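Local coordinates for protein putative oxidoreductase (Magnetospirillum magnetotacticum, PDB 3C1A) that is of unknown substrate specificity but probably binds NAD(P) on a Rossmann-type domain and works as an oxidoreductase of the GFO/IDH/MocA family, at residues 233-236 with 241-244; 135-140 with 251-256; 56-59 with 63-66. One frame throughout, in Å; residues are numbered along the deposited sequence. Where two conformers were deposited one is given.

Overall arrangement
Interactions 1 and 2 are neighbours in the C-terminal sheet region, their centres about 8 Å apart. Strand 242-246 pairs with 229-238 in interaction 1 and with 254-256 next to it, so 233-236, 241-244 and 254-256 follow one another across one sheet. Leu138 of interaction 2 also packs on Leu234 of interaction 1. A tetraethylene glycol, probably from the crystallisation liquor, lies about 4 Å from the Leu234 side chain. Interaction 3 belongs to the Rossmann-type domain on the opposite side of the chain's centre; its centre is about 44 Å from that of interaction 1 and about 41 Å from that of interaction 2, with nearest atoms about 33 and 26 Å apart.

Interaction 1: 233-236 with 241-244; sequences RLAV and GTLV
Val244 lies across from Ala235 as a non-hydrogen-bonded antiparallel pair, their CA atoms 4.1 Å apart, and its branches divide the contact. Val244 CB is 3.7 Å from Leu234 O. At the tip, CG1 comes down on the same carbonyl oxygen, 3.3 Å between Val244 CG1 and Leu234 O, whereas CG2 meets the methyl of Ala235, CB to CG2 3.7 Å. The rotation responsible puts CG1 anti to the backbone N (chi1 178°) and CG2 beside that N. The two strands form the beta hairpin 229-238/242-246 inside the mixed sheet of the GFO/IDH/MocA C-terminal domain; segments 233-236 and 242-244 run antiparallel, their directions 164° apart. Val236 and Leu243 make the adjoining hydrogen-bonded pair: Leu243 N gives to Val236 O at 2.9 Å, and Val236 N to Leu243 O, modelled at a doubtfully short 2.5 Å. CA-H groups of Val244 and Thr242 also approach Leu234 O and Val236 O respectively. Thr242 lays its CG2 3.6 Å from Val236 O, while its OG1 is hydrogen-bonded to Pro257 O. Helices 133-140 and 142-145 cover the face bearing Val236 and Leu243; Trp264 touches Ala235 on the other.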
ATOM      1  N   ARG A 233       5.853  -2.165  12.879  1.00 17.77           N
ATOM      2  CA  ARG A 233       6.230  -3.540  13.181  1.00 16.16           C
ATOM      3  C   ARG A 233       5.052  -4.447  13.014  1.00 15.54           C
ATOM      4  O   ARG A 233       3.902  -4.012  13.157  1.00 16.50           O
ATOM      5  CB  ARG A 233       6.843  -3.669  14.572  1.00 16.85           C
ATOM      6  CG  ARG A 233       6.083  -3.002  15.672  1.00 21.19           C
ATOM      7  CD  ARG A 233       6.824  -3.211  16.970  1.00 24.05           C
ATOM      8  NE  ARG A 233       6.124  -2.636  18.113  1.00 24.11           N
ATOM      9  CZ  ARG A 233       6.446  -2.882  19.378  1.00 25.14           C
ATOM     10  NH1 ARG A 233       7.440  -3.725  19.661  1.00 29.57           N
ATOM     11  NH2 ARG A 233       5.758  -2.307  20.363  1.00 29.52           N
ATOM     12  N   LEU A 234       5.322  -5.703  12.684  1.00 15.30           N
ATOM     13  CA  LEU A 234       4.265  -6.708  12.722  1.00 14.79           C
ATOM     14  C   LEU A 234       4.817  -8.030  13.235  1.00 16.12           C
ATOM     15  O   LEU A 234       6.030  -8.239  13.260  1.00 14.60           O
ATOM     16  CB  LEU A 234       3.583  -6.860  11.361  1.00 15.53           C
ATOM     17  CG  LEU A 234       4.357  -7.435  10.176  1.00 12.25           C
ATOM     18  CD1 LEU A 234       4.622  -8.985  10.249  1.00 13.70           C
ATOM     19  CD2 LEU A 234       3.553  -7.061   8.932  1.00 16.68           C
ATOM     20  N   ALA A 235       3.929  -8.906  13.696  1.00 13.52           N
ATOM     21  CA  ALA A 235       4.352 -10.197  14.211  1.00 11.08           C
ATOM     22  C   ALA A 235       3.315 -11.200  13.777  1.00 14.00           C
ATOM     23  O   ALA A 235       2.150 -10.883  13.833  1.00  9.17           O
ATOM     24  CB  ALA A 235       4.447 -10.153  15.725  1.00  9.38           C
ATOM     25  N   VAL A 236       3.726 -12.376  13.320  1.00 11.04           N
ATOM     26  CA  VAL A 236       2.776 -13.450  12.974  1.00 12.18           C
ATOM     27  C   VAL A 236       3.036 -14.608  13.949  1.00 10.80           C
ATOM     28  O   VAL A 236       4.118 -15.165  13.979  1.00 11.03           O
ATOM     29  CB  VAL A 236       2.866 -13.924  11.479  1.00 11.35           C
ATOM     30  CG1 VAL A 236       1.852 -15.050  11.210  1.00 12.51           C
ATOM     31  CG2 VAL A 236       2.563 -12.754  10.535  1.00 11.06           C
ATOM     32  N   GLY A 241       6.411 -21.069  16.273  1.00 14.71           N
ATOM     33  CA  GLY A 241       7.321 -19.926  16.166  1.00 15.87           C
ATOM     34  C   GLY A 241       6.526 -18.652  15.936  1.00 12.93           C
ATOM     35  O   GLY A 241       5.319 -18.684  15.857  1.00 12.90           O
ATOM     36  N   THR A 242       7.220 -17.529  15.926  1.00 13.78           N
ATOM     37  CA  THR A 242       6.613 -16.208  15.733  1.00 12.17           C
ATOM     38  C   THR A 242       7.524 -15.492  14.734  1.00 15.73           C
ATOM     39  O   THR A 242       8.741 -15.502  14.909  1.00 13.43           O
ATOM     40  CB  THR A 242       6.570 -15.427  17.062  1.00 11.41           C
ATOM     41  OG1 THR A 242       5.850 -16.191  18.063  1.00 14.14           O
ATOM     42  CG2 THR A 242       5.906 -14.052  16.870  1.00  9.68           C
ATOM     43  N   LEU A 243       6.949 -14.920  13.676  1.00 13.96           N
ATOM     44  CA  LEU A 243       7.725 -14.124  12.721  1.00 11.98           C
ATOM     45  C   LEU A 243       7.409 -12.669  12.953  1.00 12.45           C
ATOM     46  O   LEU A 243       6.233 -12.299  13.045  1.00  9.92           O
ATOM     47  CB  LEU A 243       7.371 -14.510  11.291  1.00 11.25           C
ATOM     48  CG  LEU A 243       7.907 -15.879  10.903  1.00 12.91           C
ATOM     49  CD1 LEU A 243       7.212 -16.460   9.710  1.00  9.10           C
ATOM     50  CD2 LEU A 243       9.430 -15.745  10.681  1.00  8.79           C
ATOM     51  N   VAL A 244       8.450 -11.865  13.113  1.00 10.63           N
ATOM     52  CA  VAL A 244       8.339 -10.423  13.358  1.00 12.55           C
ATOM     53  C   VAL A 244       9.098  -9.587  12.293  1.00 15.80           C
ATOM     54  O   VAL A 244      10.225  -9.872  11.944  1.00 12.03           O
ATOM     55  CB  VAL A 244       8.851 -10.027  14.779  1.00 14.30           C
ATOM     56  CG1 VAL A 244       8.783  -8.498  14.997  1.00 11.51           C
ATOM     57  CG2 VAL A 244       8.095 -10.745  15.887  1.00 15.05           C
TER

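Interaction 2: 135-140 with 251-256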
ATOM      1  N   TRP A 135       8.547  -9.008   3.436  1.00 17.57           N
ATOM      2  CA  TRP A 135       7.201  -9.585   3.531  1.00 15.37           C
ATOM      3  C   TRP A 135       7.147 -10.867   2.711  1.00 15.81           C
ATOM      4  O   TRP A 135       6.620 -11.888   3.145  1.00 13.83           O
ATOM      5  CB  TRP A 135       6.144  -8.579   3.051  1.00 13.86           C
ATOM      6  CG  TRP A 135       4.772  -9.147   3.066  1.00 11.46           C
ATOM      7  CD1 TRP A 135       3.981  -9.377   2.006  1.00 14.84           C
ATOM      8  CD2 TRP A 135       4.037  -9.557   4.220  1.00 15.86           C
ATOM      9  NE1 TRP A 135       2.780  -9.913   2.413  1.00 15.24           N
ATOM     10  CE2 TRP A 135       2.801 -10.037   3.776  1.00 17.33           C
ATOM     11  CE3 TRP A 135       4.322  -9.587   5.595  1.00 17.71           C
ATOM     12  CZ2 TRP A 135       1.863 -10.550   4.643  1.00 13.23           C
ATOM     13  CZ3 TRP A 135       3.383 -10.086   6.450  1.00  9.22           C
ATOM     14  CH2 TRP A 135       2.170 -10.566   5.978  1.00 15.68           C
ATOM     15  N   GLU A 136       7.739 -10.797   1.530  0.50 17.13           N
ATOM     16  CA  GLU A 136       7.902 -11.962   0.681  0.50 17.51           C
ATOM     17  C   GLU A 136       8.696 -13.079   1.392  0.50 17.27           C
ATOM     18  O   GLU A 136       8.308 -14.247   1.335  0.50 17.26           O
ATOM     19  CB  GLU A 136       8.546 -11.540  -0.642  0.50 17.40           C
ATOM     20  CG  GLU A 136       7.657 -10.574  -1.468  0.50 12.71           C
ATOM     21  CD  GLU A 136       8.380  -9.905  -2.626  0.50 20.49           C
ATOM     22  OE1 GLU A 136       9.470 -10.376  -2.998  0.50 24.90           O
ATOM     23  OE2 GLU A 136       7.861  -8.895  -3.158  0.50 21.97           O
ATOM     24  N   ALA A 137       9.773 -12.699   2.083  1.00 17.78           N
ATOM     25  CA  ALA A 137      10.590 -13.631   2.897  1.00 17.89           C
ATOM     26  C   ALA A 137       9.818 -14.206   4.101  1.00 18.40           C
ATOM     27  O   ALA A 137       9.977 -15.380   4.422  1.00 17.93           O
ATOM     28  CB  ALA A 137      11.843 -12.968   3.375  1.00 15.84           C
ATOM     29  N   LEU A 138       8.986 -13.389   4.760  1.00 17.17           N
ATOM     30  CA  LEU A 138       8.138 -13.859   5.850  1.00 18.03           C
ATOM     31  C   LEU A 138       7.121 -14.869   5.338  1.00 19.67           C
ATOM     32  O   LEU A 138       6.954 -15.945   5.934  1.00 19.41           O
ATOM     33  CB  LEU A 138       7.396 -12.689   6.545  1.00 18.31           C
ATOM     34  CG  LEU A 138       6.456 -12.981   7.734  1.00 13.75           C
ATOM     35  CD1 LEU A 138       6.232 -11.701   8.620  1.00 10.67           C
ATOM     36  CD2 LEU A 138       5.092 -13.554   7.260  1.00 13.00           C
ATOM     37  N   LYS A 139       6.437 -14.548   4.238  1.00 17.69           N
ATOM     38  CA  LYS A 139       5.513 -15.516   3.661  1.00 18.08           C
ATOM     39  C   LYS A 139       6.196 -16.813   3.238  1.00 19.31           C
ATOM     40  O   LYS A 139       5.638 -17.891   3.446  1.00 18.96           O
ATOM     41  CB  LYS A 139       4.704 -14.931   2.512  1.00 16.71           C
ATOM     42  CG  LYS A 139       3.782 -13.832   2.969  1.00 15.36           C
ATOM     43  CD  LYS A 139       2.754 -13.485   1.906  1.00 21.21           C
ATOM     44  CE  LYS A 139       3.421 -12.805   0.704  1.00 25.89           C
ATOM     45  NZ  LYS A 139       2.435 -12.379  -0.326  1.00 29.12           N
ATOM     46  N   ALA A 140       7.420 -16.723   2.701  1.00 18.09           N
ATOM     47  CA  ALA A 140       8.168 -17.924   2.306  1.00 19.91           C
ATOM     48  C   ALA A 140       8.513 -18.853   3.480  1.00 20.55           C
ATOM     49  O   ALA A 140       8.732 -20.070   3.270  1.00 22.75           O
ATOM     50  CB  ALA A 140       9.456 -17.539   1.553  1.00 18.15           C
ATOM     51  N   ASP A 251      17.658  -6.338  12.187  1.00 35.07           N
ATOM     52  CA  ASP A 251      17.214  -7.283  11.169  1.00 32.64           C
ATOM     53  C   ASP A 251      15.746  -7.121  10.779  1.00 28.69           C
ATOM     54  O   ASP A 251      14.837  -7.075  11.616  1.00 29.19           O
ATOM     55  CB  ASP A 251      17.506  -8.710  11.629  1.00 32.53           C
ATOM     56  CG  ASP A 251      18.989  -8.938  11.841  1.00 37.10           C
ATOM     57  OD1 ASP A 251      19.733  -8.969  10.839  1.00 40.52           O
ATOM     58  OD2 ASP A 251      19.416  -9.059  13.010  1.00 46.61           O
ATOM     59  N   LYS A 252      15.546  -7.076   9.473  1.00 27.50           N
ATOM     60  CA  LYS A 252      14.245  -6.890   8.868  1.00 27.66           C
ATOM     61  C   LYS A 252      13.241  -8.012   9.203  1.00 23.48           C
ATOM     62  O   LYS A 252      12.049  -7.751   9.318  1.00 26.08           O
ATOM     63  CB  LYS A 252      14.405  -6.756   7.353  1.00 27.43           C
ATOM     64  CG  LYS A 252      15.215  -5.508   6.887  1.00 28.38           C
ATOM     65  CD  LYS A 252      15.493  -5.544   5.366  1.00 33.25           C
ATOM     66  CE  LYS A 252      16.549  -4.515   4.921  1.00 36.70           C
ATOM     67  N   LEU A 253      13.724  -9.243   9.349  1.00 20.89           N
ATOM     68  CA  LEU A 253      12.860 -10.402   9.592  1.00 18.91           C
ATOM     69  C   LEU A 253      13.516 -11.337  10.620  1.00 18.56           C
ATOM     70  O   LEU A 253      14.612 -11.836  10.388  1.00 17.63           O
ATOM     71  CB  LEU A 253      12.621 -11.181   8.295  1.00 18.52           C
ATOM     72  CG  LEU A 253      11.619 -12.342   8.315  1.00 17.70           C
ATOM     73  CD1 LEU A 253      10.278 -11.922   8.883  1.00 14.32           C
ATOM     74  CD2 LEU A 253      11.428 -12.949   6.940  1.00 16.10           C
ATOM     75  N   THR A 254      12.826 -11.580  11.732  1.00 17.95           N
ATOM     76  CA  THR A 254      13.376 -12.418  12.808  1.00 18.45           C
ATOM     77  C   THR A 254      12.419 -13.562  13.169  1.00 19.06           C
ATOM     78  O   THR A 254      11.178 -13.369  13.233  1.00 18.68           O
ATOM     79  CB  THR A 254      13.680 -11.601  14.081  1.00 19.06           C
ATOM     80  OG1 THR A 254      12.520 -10.861  14.477  1.00 18.59           O
ATOM     81  CG2 THR A 254      14.766 -10.630  13.833  1.00 14.27           C
ATOM     82  N   LEU A 255      13.013 -14.739  13.399  1.00 16.63           N
ATOM     83  CA  LEU A 255      12.300 -15.894  13.942  1.00 19.69           C
ATOM     84  C   LEU A 255      12.461 -15.989  15.456  1.00 19.57           C
ATOM     85  O   LEU A 255      13.574 -15.903  15.999  1.00 20.89           O
ATOM     86  CB  LEU A 255      12.757 -17.192  13.279  1.00 21.84           C
ATOM     87  CG  LEU A 255      11.976 -18.445  13.697  1.00 19.35           C
ATOM     88  CD1 LEU A 255      10.498 -18.347  13.350  1.00 12.96           C
ATOM     89  CD2 LEU A 255      12.592 -19.666  13.038  1.00 22.37           C
ATOM     90  N   HIS A 256      11.331 -16.125  16.135  1.00 20.75           N
ATOM     91  CA  HIS A 256      11.292 -16.194  17.597  1.00 18.73           C
ATOM     92  C   HIS A 256      10.541 -17.427  18.040  1.00 20.68           C
ATOM     93  O   HIS A 256       9.836 -18.032  17.249  1.00 19.57           O
ATOM     94  CB  HIS A 256      10.602 -14.969  18.156  1.00 20.04           C
ATOM     95  CG  HIS A 256      11.322 -13.703  17.860  1.00 19.19           C
ATOM     96  ND1 HIS A 256      12.129 -13.073  18.785  1.00 25.51           N
ATOM     97  CD2 HIS A 256      11.379 -12.955  16.734  1.00 25.31           C
ATOM     98  CE1 HIS A 256      12.637 -11.980  18.243  1.00 20.43           C
ATOM     99  NE2 HIS A 256      12.205 -11.890  16.998  1.00 25.98           N
TER
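Leu253 drives its two methyls against the helix turn at Ala137 and Leu138, and nearly everything that touches here involves those two carbons. Leu253 CD2 takes the tight place: it sits against the peptide link, 3.3 Å from Leu138 N and 3.5 Å from Ala137 C, with the methyl of Ala137 flanking it at 3.6 Å from CB to CD2. Leu253 CD1 turns to the next residue instead, 3.8 Å from Leu138 CB and 4.1 Å from Leu138 CD1. The two side chains cross at about a right angle, Leu253 CD1 lying nearest the CB of Leu138. Leu253 reaches this far because its CG is anti to the backbone N (chi1 -174°), which extends the chain toward the helix. The small side chain of Ala137 lets CD2 come close to the main chain.

The solvent side is looser. Ala137 is partly exposed, and Lys252, just before Leu253, is exposed on the approach to strand 254-256. Lys139 of the helix is paired elsewhere, with Asp182, whose OD2 also receives Trp135 NE1. A separate, buried polar pair lies within the strand: Thr254 OG1 and His256 NE2 are hydrogen-bonded at 2.7 Å, the hydroxyl lying in the plane of the ring at its edge. Met245 and Val274 also touch Leu253, through which helix 133-140 packs on the sheet of the C-terminal domain. The side-chain contacts between the two segments are apolar, and Leu253 CD2 also lies against the backbone of the helix without a polar bond to it; with 126 Å² buried and no directional bond, this suggests that close fit and the burial of the leucine methyls hold the contact.

Interaction 3: 56-59 with 63-66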
ATOM      1  N   VAL A  56       7.086  15.445 -21.029  1.00 18.89           N
ATOM      2  CA  VAL A  56       6.126  16.526 -21.264  1.00 17.37           C
ATOM      3  C   VAL A  56       5.418  16.937 -19.971  1.00 17.29           C
ATOM      4  O   VAL A  56       4.806  16.104 -19.281  1.00 13.63           O
ATOM      5  CB  VAL A  56       5.009  16.092 -22.251  1.00 17.36           C
ATOM      6  CG1 VAL A  56       4.070  17.233 -22.505  1.00 16.92           C
ATOM      7  CG2 VAL A  56       5.581  15.551 -23.540  1.00 16.93           C
ATOM      8  N   ILE A  57       5.439  18.236 -19.673  1.00 16.86           N
ATOM      9  CA  ILE A  57       4.718  18.782 -18.516  1.00 15.16           C
ATOM     10  C   ILE A  57       3.281  19.159 -18.867  1.00 13.76           C
ATOM     11  O   ILE A  57       3.020  19.943 -19.789  1.00 14.58           O
ATOM     12  CB  ILE A  57       5.444  20.013 -17.927  1.00 18.70           C
ATOM     13  CG1 ILE A  57       6.896  19.648 -17.595  1.00 16.97           C
ATOM     14  CG2 ILE A  57       4.672  20.563 -16.704  1.00 12.26           C
ATOM     15  CD1 ILE A  57       7.050  18.561 -16.569  1.00 23.86           C
ATOM     16  N   GLU A  58       2.353  18.567 -18.132  1.00 11.10           N
ATOM     17  CA  GLU A  58       0.943  18.824 -18.311  1.00 12.56           C
ATOM     18  C   GLU A  58       0.328  19.463 -17.091  1.00 16.79           C
ATOM     19  O   GLU A  58       0.563  19.050 -15.963  1.00 18.14           O
ATOM     20  CB  GLU A  58       0.190  17.527 -18.654  1.00 11.75           C
ATOM     21  CG  GLU A  58       0.733  16.745 -19.852  1.00 12.45           C
ATOM     22  CD  GLU A  58       0.500  17.410 -21.211  1.00 12.85           C
ATOM     23  OE1 GLU A  58       0.112  18.604 -21.278  1.00 11.62           O
ATOM     24  OE2 GLU A  58       0.761  16.735 -22.225  1.00 11.99           O
ATOM     25  N   SER A  59      -0.519  20.449 -17.324  1.00 18.62           N
ATOM     26  CA  SER A  59      -1.313  20.997 -16.269  1.00 21.50           C
ATOM     27  C   SER A  59      -2.585  20.157 -16.135  1.00 23.79           C
ATOM     28  O   SER A  59      -3.091  19.969 -15.018  1.00 28.02           O
ATOM     29  CB  SER A  59      -1.633  22.456 -16.575  1.00 22.54           C
ATOM     30  OG  SER A  59      -2.695  22.523 -17.508  1.00 26.30           O
ATOM     31  N   SER A  63      -4.646  15.173 -20.523  1.00 12.18           N
ATOM     32  CA  SER A  63      -3.640  15.074 -21.580  1.00 13.51           C
ATOM     33  C   SER A  63      -2.681  13.912 -21.377  1.00 14.23           C
ATOM     34  O   SER A  63      -2.045  13.434 -22.337  1.00 12.68           O
ATOM     35  CB  SER A  63      -2.857  16.372 -21.700  1.00 13.89           C
ATOM     36  OG  SER A  63      -3.744  17.463 -21.942  1.00 16.20           O
ATOM     37  N   VAL A  64      -2.524  13.469 -20.139  1.00 14.64           N
ATOM     38  CA  VAL A  64      -1.694  12.287 -19.888  1.00 14.42           C
ATOM     39  C   VAL A  64      -2.383  11.038 -20.407  1.00 15.29           C
ATOM     40  O   VAL A  64      -1.760  10.237 -21.095  1.00 11.97           O
ATOM     41  CB  VAL A  64      -1.320  12.146 -18.413  1.00 16.24           C
ATOM     42  CG1 VAL A  64      -0.700  10.773 -18.156  1.00 16.01           C
ATOM     43  CG2 VAL A  64      -0.354  13.273 -18.049  1.00 12.27           C
ATOM     44  N   VAL A  65      -3.685  10.895 -20.139  1.00 13.59           N
ATOM     45  CA  VAL A  65      -4.420   9.697 -20.579  1.00 18.59           C
ATOM     46  C   VAL A  65      -4.792   9.699 -22.075  1.00 19.13           C
ATOM     47  O   VAL A  65      -5.082   8.652 -22.647  1.00 19.49           O
ATOM     48  CB  VAL A  65      -5.710   9.399 -19.715  1.00 18.66           C
ATOM     49  CG1 VAL A  65      -5.433   9.522 -18.170  1.00 13.53           C
ATOM     50  CG2 VAL A  65      -6.879  10.244 -20.112  1.00 25.91           C
ATOM     51  N   SER A  66      -4.775  10.867 -22.709  1.00 19.39           N
ATOM     52  CA  SER A  66      -5.009  10.948 -24.158  1.00 16.83           C
ATOM     53  C   SER A  66      -3.735  10.806 -24.967  1.00 15.44           C
ATOM     54  O   SER A  66      -3.783  10.887 -26.188  1.00 15.06           O
ATOM     55  CB  SER A  66      -5.666  12.266 -24.545  1.00 16.09           C
ATOM     56  OG  SER A  66      -6.917  12.403 -23.900  1.00 29.88           O
TER
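Glu58 presents the flat of its carboxylate to the CB of Ser63. Glu58 CD is 3.5 Å from Ser63 CB, and Glu58 OE1 and OE2 are each 3.7 Å from it: the methylene lies over the carboxylate face, almost directly above its carbon CD, and so equally far from both oxygens. With CG beside the backbone N (chi1 -54°) and the chain bent at chi2 (-70°), the carboxylate turns its face to the serine. Ser63 OG is farther off, 4.1 Å from Glu58 OE1, and forms no hydrogen bond with it. Farther up the chain, Glu58 CG meets Val64 CG2 at 4.1 Å, the two side chains set at a slant to each other. The contact stands at one edge of the Rossmann-type parallel sheet: strand 56-58 is outermost, and helix 62-65 follows it in the crossover that carries the chain past strands 35-42 and 11-17 to strand 72-76. Val64 rests on Ala41 of the first of these and on Ala14 and Ile16 of the second. The carboxylate has its main polar partner in Arg39, which forms a salt bridge to OE2. Replacing Glu58 by an alanine is likely to leave Arg39 without this counter-charge and Ser63 CB without its cover.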